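Local atomic coordinates of UPF0403 protein yphP (PDB entry 3FHK), a protein that removes bacillithiol from S-bacillithiolated proteins as a dithiol bacilliredoxin of the thioredoxin superfamily, and also has protein disulfide isomerase activity. Residues A26-L31 with P65-A70; V51-S54 with C58-G61; A94-Y99 with A111-K116; S106-A111 with H125-H130. The protein carries 2 engineered substitutions. All blocks are in the same frame, centred on the assembly; numbering follows the deposited sequence.

Contact 1: residues A26-L31 with P65-A70; sequences AGFEEL and PAATQA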
loop_
_atom_site.group_PDB
_atom_site.type_symbol
_atom_site.label_atom_id
_atom_site.label_comp_id
_atom_site.label_asym_id
_atom_site.label_seq_id
_atom_site.Cartn_x
_atom_site.Cartn_y
_atom_site.Cartn_z
ATOM N N ALA A 26 -22.011 13.094 19.734
ATOM C CA ALA A 26 -22.899 12.789 20.846
ATOM C C ALA A 26 -22.551 13.631 22.082
ATOM O O ALA A 26 -22.956 13.314 23.198
ATOM C CB ALA A 26 -22.846 11.312 21.172
ATOM N N GLY A 27 -21.806 14.709 21.880
ATOM C CA GLY A 27 -21.488 15.602 22.975
ATOM C C GLY A 27 -20.234 15.240 23.768
ATOM O O GLY A 27 -19.892 15.952 24.696
ATOM N N PHE A 28 -19.549 14.145 23.419
ATOM C CA PHE A 28 -18.245 13.852 24.038
ATOM C C PHE A 28 -17.172 14.758 23.456
ATOM O O PHE A 28 -16.937 14.771 22.243
ATOM C CB PHE A 28 -17.820 12.380 23.886
ATOM C CG PHE A 28 -18.672 11.426 24.662
ATOM C CD1 PHE A 28 -20.020 11.263 24.347
ATOM C CD2 PHE A 28 -18.137 10.692 25.709
ATOM C CE1 PHE A 28 -20.825 10.387 25.065
ATOM C CE2 PHE A 28 -18.929 9.804 26.432
ATOM C CZ PHE A 28 -20.277 9.653 26.112
ATOM N N GLU A 29 -16.540 15.530 24.333
ATOM C CA GLU A 29 -15.456 16.411 23.934
ATOM C C GLU A 29 -14.156 15.651 23.713
ATOM O O GLU A 29 -13.705 14.884 24.571
ATOM C CB GLU A 29 -15.234 17.507 24.971
ATOM C CG GLU A 29 -14.036 18.380 24.658
ATOM C CD GLU A 29 -13.993 19.625 25.511
ATOM O OE1 GLU A 29 -15.079 20.120 25.880
ATOM O OE2 GLU A 29 -12.880 20.107 25.810
ATOM N N GLU A 30 -13.560 15.883 22.552
ATOM C CA GLU A 30 -12.267 15.312 22.210
ATOM C C GLU A 30 -11.142 16.021 22.951
ATOM O O GLU A 30 -11.064 17.243 22.942
ATOM C CB GLU A 30 -12.010 15.441 20.709
ATOM C CG GLU A 30 -12.403 14.241 19.919
ATOM C CD GLU A 30 -11.784 14.234 18.540
ATOM O OE1 GLU A 30 -11.997 15.200 17.776
ATOM O OE2 GLU A 30 -11.085 13.251 18.223
ATOM N N LEU A 31 -10.277 15.250 23.599
ATOM C CA LEU A 31 -9.016 15.800 24.080
ATOM C C LEU A 31 -7.919 15.125 23.285
ATOM O O LEU A 31 -7.642 13.952 23.473
ATOM C CB LEU A 31 -8.853 15.582 25.578
ATOM C CG LEU A 31 -10.072 16.079 26.368
ATOM C CD1 LEU A 31 -10.149 15.398 27.721
ATOM C CD2 LEU A 31 -10.065 17.598 26.519
ATOM N N PRO A 65 -21.111 2.553 21.403
ATOM C CA PRO A 65 -22.579 2.542 21.450
ATOM C C PRO A 65 -23.086 2.544 22.896
ATOM O O PRO A 65 -24.057 3.241 23.213
ATOM C CB PRO A 65 -22.954 1.227 20.753
ATOM C CG PRO A 65 -21.732 0.823 19.966
ATOM C CD PRO A 65 -20.548 1.416 20.653
ATOM N N ALA A 66 -22.430 1.777 23.764
ATOM C CA ALA A 66 -22.864 1.670 25.161
ATOM C C ALA A 66 -22.716 2.994 25.889
ATOM O O ALA A 66 -23.597 3.398 26.639
ATOM C CB ALA A 66 -22.093 0.586 25.885
ATOM N N ALA A 67 -21.597 3.666 25.649
ATOM C CA ALA A 67 -21.292 4.922 26.314
ATOM C C ALA A 67 -22.293 6.006 25.933
ATOM O O ALA A 67 -22.786 6.735 26.793
ATOM C CB ALA A 67 -19.884 5.369 25.962
ATOM N N THR A 68 -22.574 6.129 24.642
ATOM C CA THR A 68 -23.442 7.205 24.170
ATOM C C THR A 68 -24.907 6.956 24.535
ATOM O O THR A 68 -25.649 7.895 24.815
ATOM C CB THR A 68 -23.282 7.459 22.645
ATOM O OG1 THR A 68 -23.708 6.307 21.905
ATOM C CG2 THR A 68 -21.822 7.766 22.315
ATOM N N GLN A 69 -25.306 5.687 24.546
ATOM C CA GLN A 69 -26.673 5.322 24.889
ATOM C C GLN A 69 -26.931 5.416 26.390
ATOM O O GLN A 69 -27.990 5.888 26.811
ATOM C CB GLN A 69 -27.021 3.929 24.346
ATOM C CG GLN A 69 -27.200 3.902 22.823
ATOM C CD GLN A 69 -27.152 2.500 22.226
ATOM O OE1 GLN A 69 -26.606 2.297 21.141
ATOM N NE2 GLN A 69 -27.724 1.531 22.932
ATOM N N ALA A 70 -25.969 4.975 27.198
ATOM C CA ALA A 70 -26.129 5.050 28.645
ATOM C C ALA A 70 -26.323 6.501 29.060
ATOM O O ALA A 70 -27.171 6.825 29.897
ATOM C CB ALA A 70 -24.908 4.437 29.363
#
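In the hydrophobic layer between the central sheet and helix 57-73, Phe28 meets Ala67 and Thr68 of that helix, and Ala26 adds a methyl group beside it. The far end of the Phe28 ring does the touching: CE1 lies 3.9 Å from Thr68 CG2, while CZ is 3.9 Å from Ala67 O and 4.3 Å from Ala67 CB. The carbonyl oxygen lies at the ring edge, close to the ring plane, and so faces weakly positive ring hydrogens rather than pi density. The distance is long, and the contact is one of packing. Thr68 CG2 also lies 3.9 Å from Ala26 CB, so this one methyl serves two partners.

In this thioredoxin-superfamily fold, the chain arrives here from helix 2-24, which ends in a Schellman motif. Gly27 is its C-prime residue, with positive phi, where a CB would jam against the preceding carbonyl oxygen. The chain then enters the short edge strand 29-30, whose backbone pairs with strand 80-85. Leu23 of helix 2-24, Thr81 and Thr83 of strand 80-85, and Leu49 and Val51 of strand 47-53 also touch the Phe28 side chain.

Thr68 suits the place because its two branches do different work. With chi1 64°, OG1 sits between the backbone N and the carbonyl carbon and bonds Arg64 O one turn back in its own helix; CG2 is then the branch presented to Ala26 and Phe28. Small Ala67 lets the helix backbone come near the ring.

Contact 2: residues V51-S54 with C58-G61; sequences VVNS and CAAG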
loop_
_atom_site.group_PDB
_atom_site.type_symbol
_atom_site.label_atom_id
_atom_site.label_comp_id
_atom_site.label_asym_id
_atom_site.label_seq_id
_atom_site.Cartn_x
_atom_site.Cartn_y
_atom_site.Cartn_z
ATOM N N VAL A 51 -14.158 8.285 27.968
ATOM C CA VAL A 51 -14.090 7.108 27.120
ATOM C C VAL A 51 -12.735 7.067 26.445
ATOM O O VAL A 51 -12.330 8.010 25.762
ATOM C CB VAL A 51 -15.193 7.090 26.053
ATOM C CG1 VAL A 51 -15.012 5.887 25.121
ATOM C CG2 VAL A 51 -16.563 7.067 26.718
ATOM N N VAL A 52 -12.017 5.982 26.676
ATOM C CA VAL A 52 -10.790 5.750 25.945
ATOM C C VAL A 52 -11.131 4.985 24.684
ATOM O O VAL A 52 -11.406 3.777 24.718
ATOM C CB VAL A 52 -9.773 4.987 26.777
ATOM C CG1 VAL A 52 -8.557 4.660 25.923
ATOM C CG2 VAL A 52 -9.384 5.824 27.976
ATOM N N ASN A 53 -11.126 5.715 23.576
ATOM C CA ASN A 53 -11.596 5.205 22.304
ATOM C C ASN A 53 -10.517 4.355 21.642
ATOM O O ASN A 53 -9.374 4.340 22.100
ATOM C CB ASN A 53 -12.016 6.376 21.411
ATOM C CG ASN A 53 -13.012 5.970 20.338
ATOM O OD1 ASN A 53 -13.430 4.812 20.263
ATOM N ND2 ASN A 53 -13.388 6.923 19.494
ATOM N N SER A 54 -10.888 3.639 20.581
ATOM C CA SER A 54 -9.985 2.703 19.913
ATOM C C SER A 54 -10.554 2.299 18.551
ATOM O O SER A 54 -11.752 2.402 18.324
ATOM C CB SER A 54 -9.782 1.454 20.784
ATOM O OG SER A 54 -9.270 0.361 20.027
ATOM N N CYS A 58 -14.397 -4.049 19.024
ATOM C CA CYS A 58 -15.215 -4.022 20.227
ATOM C C CYS A 58 -15.422 -2.604 20.785
ATOM O O CYS A 58 -16.332 -2.375 21.580
ATOM C CB CYS A 58 -14.676 -4.980 21.283
ATOM S SG CYS A 58 -13.507 -4.226 22.362
ATOM N N ALA A 59 -14.589 -1.662 20.350
ATOM C CA ALA A 59 -14.868 -0.244 20.552
ATOM C C ALA A 59 -16.087 0.169 19.723
ATOM O O ALA A 59 -16.966 0.895 20.208
ATOM C CB ALA A 59 -13.665 0.596 20.166
ATOM N N ALA A 60 -16.121 -0.301 18.473
ATOM C CA ALA A 60 -17.214 -0.026 17.529
ATOM C C ALA A 60 -18.515 -0.712 17.915
ATOM O O ALA A 60 -19.585 -0.109 17.865
ATOM C CB ALA A 60 -16.813 -0.459 16.104
ATOM N N GLY A 61 -18.418 -1.981 18.289
ATOM C CA GLY A 61 -19.597 -2.787 18.553
ATOM C C GLY A 61 -20.142 -2.702 19.965
ATOM O O GLY A 61 -21.311 -3.015 20.207
#
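Ala59 CB rests against Ser54, 3.2 Å from its carbonyl O and 4.0 Å from its CB. Asn53 OD1 is a looser neighbour, 4.2 Å from the same methyl. No hydrogen bond crosses between 51-54 and 58-61; a methyl is the side chain that suits such a close approach of strand end to helix.

The next shell fixes the polar atoms beside it. Asn53 OD1 accepts a hydrogen bond from Arg64 NH1 and a weak one from Ser54 N, at 2.8 Å with an N-H...acceptor angle of 146°. Asn53 ND2 bonds Met19 O, so both ends of the amide are held. Ser54 O takes a further weak bond from Arg64 NH1. With its OG anti to the backbone N (chi1 162°), Ser54 bonds Cys56 N, two residues on, in an ST turn.

This is the strand-to-helix link of the beta-alpha-beta unit formed by strand 47-53, helix 57-73 and strand 80-85; the CXC motif spans the link's end and the first turn of helix 57-73, with Cys56 just before it. The geometry is consistent with buried Ser54 helping to position the backbone of the nucleophile Cys56, while the guanidinium of Arg64 probably polarises the amide oxygen of Asn53.

Contact 3: residues A94-Y99 with A111-K116; sequences AKMREY and ALLKGK. With SO4 (sulfate ion), chain F.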
loop_
_atom_site.group_PDB
_atom_site.type_symbol
_atom_site.label_atom_id
_atom_site.label_comp_id
_atom_site.label_asym_id
_atom_site.label_seq_id
_atom_site.Cartn_x
_atom_site.Cartn_y
_atom_site.Cartn_z
ATOM N N ALA A 94 -2.001 8.854 26.915
ATOM C CA ALA A 94 -0.956 8.620 27.925
ATOM C C ALA A 94 -1.098 9.577 29.110
ATOM O O ALA A 94 -0.926 9.190 30.261
ATOM C CB ALA A 94 0.451 8.737 27.310
ATOM N N LYS A 95 -1.421 10.828 28.806
ATOM C CA LYS A 95 -1.700 11.844 29.815
ATOM C C LYS A 95 -2.991 11.565 30.613
ATOM O O LYS A 95 -3.009 11.698 31.830
ATOM C CB LYS A 95 -1.753 13.227 29.151
ATOM C CG LYS A 95 -2.147 14.368 30.070
ATOM C CD LYS A 95 -1.261 14.410 31.297
ATOM C CE LYS A 95 0.201 14.469 30.907
ATOM N NZ LYS A 95 1.051 14.850 32.069
ATOM N N MET A 96 -4.063 11.189 29.929
ATOM C CA MET A 96 -5.290 10.844 30.638
ATOM C C MET A 96 -5.044 9.669 31.582
ATOM O O MET A 96 -5.478 9.680 32.736
ATOM C CB MET A 96 -6.422 10.522 29.661
ATOM C CG MET A 96 -7.788 10.379 30.316
ATOM S SD MET A 96 -8.225 11.781 31.372
ATOM C CE MET A 96 -9.624 11.104 32.223
ATOM N N ARG A 97 -4.327 8.662 31.093
ATOM C CA ARG A 97 -4.089 7.456 31.878
ATOM C C ARG A 97 -3.298 7.732 33.159
ATOM O O ARG A 97 -3.461 7.027 34.150
ATOM C CB ARG A 97 -3.452 6.349 31.020
ATOM C CG ARG A 97 -4.433 5.713 29.988
ATOM C CD ARG A 97 -3.693 4.805 28.992
ATOM N NE ARG A 97 -4.608 3.955 28.240
ATOM C CZ ARG A 97 -4.285 3.283 27.133
ATOM N NH1 ARG A 97 -3.061 3.360 26.617
ATOM N NH2 ARG A 97 -5.199 2.540 26.520
ATOM N N GLU A 98 -2.473 8.776 33.150
ATOM C CA GLU A 98 -1.731 9.166 34.343
ATOM C C GLU A 98 -2.655 9.454 35.526
ATOM O O GLU A 98 -2.245 9.332 36.681
ATOM C CB GLU A 98 -0.868 10.392 34.064
ATOM C CG GLU A 98 0.394 10.116 33.269
ATOM C CD GLU A 98 1.192 11.381 33.025
ATOM O OE1 GLU A 98 0.839 12.423 33.614
ATOM O OE2 GLU A 98 2.165 11.340 32.246
ATOM N N TYR A 99 -3.893 9.841 35.230
ATOM C CA TYR A 99 -4.872 10.186 36.258
ATOM C C TYR A 99 -5.600 8.955 36.800
ATOM O O TYR A 99 -6.219 9.018 37.863
ATOM C CB TYR A 99 -5.910 11.174 35.699
ATOM C CG TYR A 99 -5.372 12.559 35.400
ATOM C CD1 TYR A 99 -5.434 13.576 36.347
ATOM C CD2 TYR A 99 -4.785 12.840 34.181
ATOM C CE1 TYR A 99 -4.928 14.845 36.077
ATOM C CE2 TYR A 99 -4.275 14.094 33.900
ATOM C CZ TYR A 99 -4.355 15.094 34.843
ATOM O OH TYR A 99 -3.852 16.337 34.539
ATOM N N ALA A 111 -13.720 5.502 32.210
ATOM C CA ALA A 111 -13.677 5.896 33.604
ATOM C C ALA A 111 -14.751 6.917 33.940
ATOM O O ALA A 111 -14.978 7.871 33.190
ATOM C CB ALA A 111 -12.287 6.433 33.989
ATOM N N LEU A 112 -15.414 6.680 35.071
ATOM C CA LEU A 112 -16.280 7.653 35.714
ATOM C C LEU A 112 -15.438 8.394 36.756
ATOM O O LEU A 112 -14.871 7.772 37.668
ATOM C CB LEU A 112 -17.446 6.946 36.407
ATOM C CG LEU A 112 -18.847 7.574 36.347
ATOM C CD1 LEU A 112 -19.647 7.249 37.604
ATOM C CD2 LEU A 112 -18.804 9.076 36.126
ATOM N N LEU A 113 -15.346 9.713 36.610
ATOM C CA LEU A 113 -14.599 10.559 37.545
ATOM C C LEU A 113 -15.516 11.348 38.460
ATOM O O LEU A 113 -16.633 11.694 38.089
ATOM C CB LEU A 113 -13.775 11.589 36.778
ATOM C CG LEU A 113 -12.442 11.217 36.137
ATOM C CD1 LEU A 113 -12.357 9.741 35.812
ATOM C CD2 LEU A 113 -12.250 12.073 34.899
ATOM N N LYS A 114 -15.027 11.634 39.660
ATOM C CA LYS A 114 -15.565 12.700 40.493
ATOM C C LYS A 114 -14.378 13.638 40.639
ATOM O O LYS A 114 -13.315 13.215 41.095
ATOM C CB LYS A 114 -16.005 12.159 41.853
ATOM C CG LYS A 114 -16.442 13.220 42.854
ATOM C CD LYS A 114 -17.959 13.287 43.009
ATOM C CE LYS A 114 -18.615 14.042 41.863
ATOM N NZ LYS A 114 -20.099 14.166 42.023
ATOM N N GLY A 115 -14.534 14.891 40.219
ATOM C CA GLY A 115 -13.380 15.748 40.009
ATOM C C GLY A 115 -12.454 15.061 39.016
ATOM O O GLY A 115 -12.881 14.670 37.927
ATOM N N LYS A 116 -11.192 14.884 39.387
ATOM C CA LYS A 116 -10.273 14.123 38.543
ATOM C C LYS A 116 -9.934 12.742 39.131
ATOM O O LYS A 116 -8.994 12.080 38.695
ATOM C CB LYS A 116 -9.006 14.927 38.244
ATOM C CG LYS A 116 -8.216 15.330 39.468
ATOM C CD LYS A 116 -6.996 16.168 39.099
ATOM C CE LYS A 116 -6.026 16.274 40.274
ATOM N NZ LYS A 116 -4.738 16.924 39.884
HETATM S S SO4 F . -3.250 1.314 23.562
HETATM O O1 SO4 F . -2.315 0.196 23.519
HETATM O O2 SO4 F . -3.748 1.542 22.211
HETATM O O3 SO4 F . -4.334 0.936 24.469
HETATM O O4 SO4 F . -2.618 2.560 24.019
HETATM O O HOH W 1 -6.275 11.863 39.336
#
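Helix 90-97 lies over the sheet, and its end meets strand 109-114 and the turn after it through Met96 on Leu113 and Tyr99 on Lys116. Met96 and Leu113 point tip to tip, CE 3.9 Å from Leu113 CD2, but the methionine was modelled in two conformers, so this approach belongs to one of them and is less certain. In that conformer chi1 (-170°) turns CG away from the backbone N, and a bend at chi2 swings the flexible thioether to the strand.

Farther along, Tyr99 and Lys116 meet at an angle. Lys116 CD, in the extended part of its chain, comes to the edge of the tyrosine ring, 3.9 Å from CE1. Their polar ends share Glu42, which receives the Tyr99 hydroxyl on one oxygen and pairs with the Lys116 ammonium on the other. A water donates to both backbones, 3.2 Å from Tyr99 O and 2.8 Å from Lys116 O.

Lys116 follows Gly115, whose positive phi suits the tight connection of the antiparallel hairpin between strands 109-114 and 117-122. On the helix, Arg97 extends to a sulfate ion, probably from the crystallisation liquor. Its guanidinium meets the anion edge-on: NH1 donates to O4 at 2.8 Å, and NH2 to O3 of the sulfate at 2.7 Å with an angle of 168°. A leucine in place of Arg97 would probably leave the sulfate without this pair of donors and Ser106 O without a weak partner, NH2.

Contact 4: residues S106-A111 with H125-H130; sequences SSPSMA and HEIEGH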
loop_
_atom_site.group_PDB
_atom_site.type_symbol
_atom_site.label_atom_id
_atom_site.label_comp_id
_atom_site.label_asym_id
_atom_site.label_seq_id
_atom_site.Cartn_x
_atom_site.Cartn_y
_atom_site.Cartn_z
ATOM N N SER A 106 -5.624 0.013 28.975
ATOM C CA SER A 106 -6.326 -0.857 28.042
ATOM C C SER A 106 -7.247 -0.020 27.166
ATOM O O SER A 106 -7.535 1.137 27.476
ATOM C CB SER A 106 -7.114 -1.956 28.768
ATOM O OG SER A 106 -8.276 -1.447 29.403
ATOM N N SER A 107 -7.733 -0.626 26.092
ATOM C CA SER A 107 -8.400 0.110 25.028
ATOM C C SER A 107 -9.336 -0.840 24.273
ATOM O O SER A 107 -8.905 -1.908 23.833
ATOM C CB SER A 107 -7.327 0.643 24.077
ATOM O OG SER A 107 -7.873 1.502 23.109
ATOM N N PRO A 108 -10.623 -0.480 24.140
ATOM C CA PRO A 108 -11.266 0.702 24.714
ATOM C C PRO A 108 -11.418 0.510 26.207
ATOM O O PRO A 108 -11.343 -0.611 26.690
ATOM C CB PRO A 108 -12.657 0.671 24.068
ATOM C CG PRO A 108 -12.900 -0.803 23.849
ATOM C CD PRO A 108 -11.581 -1.264 23.331
ATOM N N SER A 109 -11.623 1.595 26.935
ATOM C CA SER A 109 -11.940 1.481 28.349
ATOM C C SER A 109 -12.686 2.743 28.755
ATOM O O SER A 109 -12.768 3.692 27.977
ATOM C CB SER A 109 -10.668 1.238 29.183
ATOM O OG SER A 109 -9.721 2.286 29.019
ATOM N N MET A 110 -13.247 2.757 29.955
ATOM C CA MET A 110 -14.028 3.909 30.391
ATOM C C MET A 110 -13.772 4.219 31.868
ATOM O O MET A 110 -13.605 3.314 32.681
ATOM C CB MET A 110 -15.514 3.658 30.144
ATOM C CG MET A 110 -15.890 3.484 28.666
ATOM S SD MET A 110 -17.657 3.174 28.400
ATOM C CE MET A 110 -17.649 1.391 28.302
ATOM N N ALA A 111 -13.720 5.502 32.210
ATOM C CA ALA A 111 -13.677 5.896 33.604
ATOM C C ALA A 111 -14.751 6.917 33.940
ATOM O O ALA A 111 -14.978 7.871 33.190
ATOM C CB ALA A 111 -12.287 6.433 33.989
ATOM N N HIS A 125 -11.440 -5.695 29.480
ATOM C CA HIS A 125 -11.949 -7.048 29.728
ATOM C C HIS A 125 -13.363 -7.046 30.292
ATOM O O HIS A 125 -14.017 -8.083 30.349
ATOM C CB HIS A 125 -10.993 -7.867 30.609
ATOM C CG HIS A 125 -10.981 -7.457 32.051
ATOM N ND1 HIS A 125 -9.955 -6.727 32.609
ATOM C CD2 HIS A 125 -11.862 -7.697 33.053
ATOM C CE1 HIS A 125 -10.208 -6.522 33.891
ATOM N NE2 HIS A 125 -11.358 -7.101 34.184
ATOM N N GLU A 126 -13.837 -5.867 30.680
ATOM C CA GLU A 126 -15.185 -5.704 31.204
ATOM C C GLU A 126 -16.093 -5.341 30.043
ATOM O O GLU A 126 -17.319 -5.255 30.180
ATOM C CB GLU A 126 -15.209 -4.591 32.249
ATOM C CG GLU A 126 -15.963 -4.933 33.514
ATOM C CD GLU A 126 -15.151 -5.791 34.457
ATOM O OE1 GLU A 126 -14.592 -5.241 35.429
ATOM O OE2 GLU A 126 -15.059 -7.013 34.221
ATOM N N ILE A 127 -15.471 -5.140 28.889
ATOM C CA ILE A 127 -16.179 -4.737 27.685
ATOM C C ILE A 127 -16.164 -5.844 26.635
ATOM O O ILE A 127 -17.214 -6.319 26.205
ATOM C CB ILE A 127 -15.564 -3.461 27.079
ATOM C CG1 ILE A 127 -15.653 -2.308 28.084
ATOM C CG2 ILE A 127 -16.251 -3.113 25.745
ATOM C CD1 ILE A 127 -15.083 -0.976 27.577
ATOM N N GLU A 128 -14.968 -6.244 26.222
ATOM C CA GLU A 128 -14.820 -7.318 25.258
ATOM C C GLU A 128 -15.457 -8.592 25.778
ATOM O O GLU A 128 -15.359 -8.902 26.965
ATOM C CB GLU A 128 -13.345 -7.573 24.974
ATOM C CG GLU A 128 -13.087 -8.810 24.133
ATOM C CD GLU A 128 -11.684 -8.814 23.574
ATOM O OE1 GLU A 128 -10.729 -8.607 24.355
ATOM O OE2 GLU A 128 -11.538 -9.016 22.349
ATOM N N GLY A 129 -16.110 -9.327 24.880
ATOM C CA GLY A 129 -16.733 -10.586 25.236
ATOM C C GLY A 129 -18.071 -10.457 25.941
ATOM O O GLY A 129 -18.742 -11.458 26.164
ATOM N N HIS A 130 -18.463 -9.234 26.295
ATOM C CA HIS A 130 -19.776 -8.990 26.901
ATOM C C HIS A 130 -20.725 -8.388 25.865
ATOM O O HIS A 130 -20.300 -8.013 24.774
ATOM C CB HIS A 130 -19.660 -8.036 28.099
ATOM C CG HIS A 130 -18.641 -8.456 29.103
ATOM N ND1 HIS A 130 -18.976 -9.025 30.312
ATOM C CD2 HIS A 130 -17.286 -8.412 29.071
ATOM C CE1 HIS A 130 -17.875 -9.306 30.984
ATOM N NE2 HIS A 130 -16.838 -8.946 30.251
#
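The His130 imidazole carries Glu126 O 3.3 Å above one face, offset toward the rim, and has Ile127 O at its edge in the ring plane; it belongs to the turn from which Ile127 reaches Pro108 and Met110. NE2 donates to His125 O at 3.0 Å, bent to 141°, with the oxygen 15° out of the ring plane. ND1 bonds Glu134 OE1, so both nitrogens have partners. The backbone closes a type II turn from Ile127 to His130, and Gly129 readily takes the positive phi it requires.

Ile127 CD1 is the point of contact. It lies 3.6 Å from Met110 CE, 3.9 Å from Pro108 O and 4.3 Å from Pro108 CG. The ethyl branch of Ile127 is fully extended (chi2 -179°), which brings this methyl to Pro108 and Met110, while Met110 curls at chi3 to meet it. Pro108 follows a cis peptide bond, the cis-proline characteristic of the thioredoxin fold, and its ring also touches Cys56 and Cys58 of the CXC motif. Next to it, Ser109 OG donates to Ser106 O at 2.9 Å from above the carbonyl plane, a bond that spans the cis-proline. Leu62 and Ile135, on helices 57-73 and 132-146, also pack on Ile127.

Overall arrangement
Contacts 2 and 4 form the active-site end of the fold, their centres about 8 Å apart. Strands 47-53 and 109-114 run side by side there, with a probable hydrogen bond of 2.7 Å from Val52 N to Ser109 O, and the side chain of Pro108 lies about 4 Å from those of both nucleophilic cysteines. Contact 1 uses the same helix, 57-73, as contact 2, about 10 Å away between centres, and reaches contact 4 where Ala67 CB lies 4.0 Å from Met110 SD. Contact 3, about 16 Å from contact 4 between centres, shares Ala111 with it; the two also join through a weak hydrogen bond from the sulfate-binding Arg97 NH2 to Ser106 O.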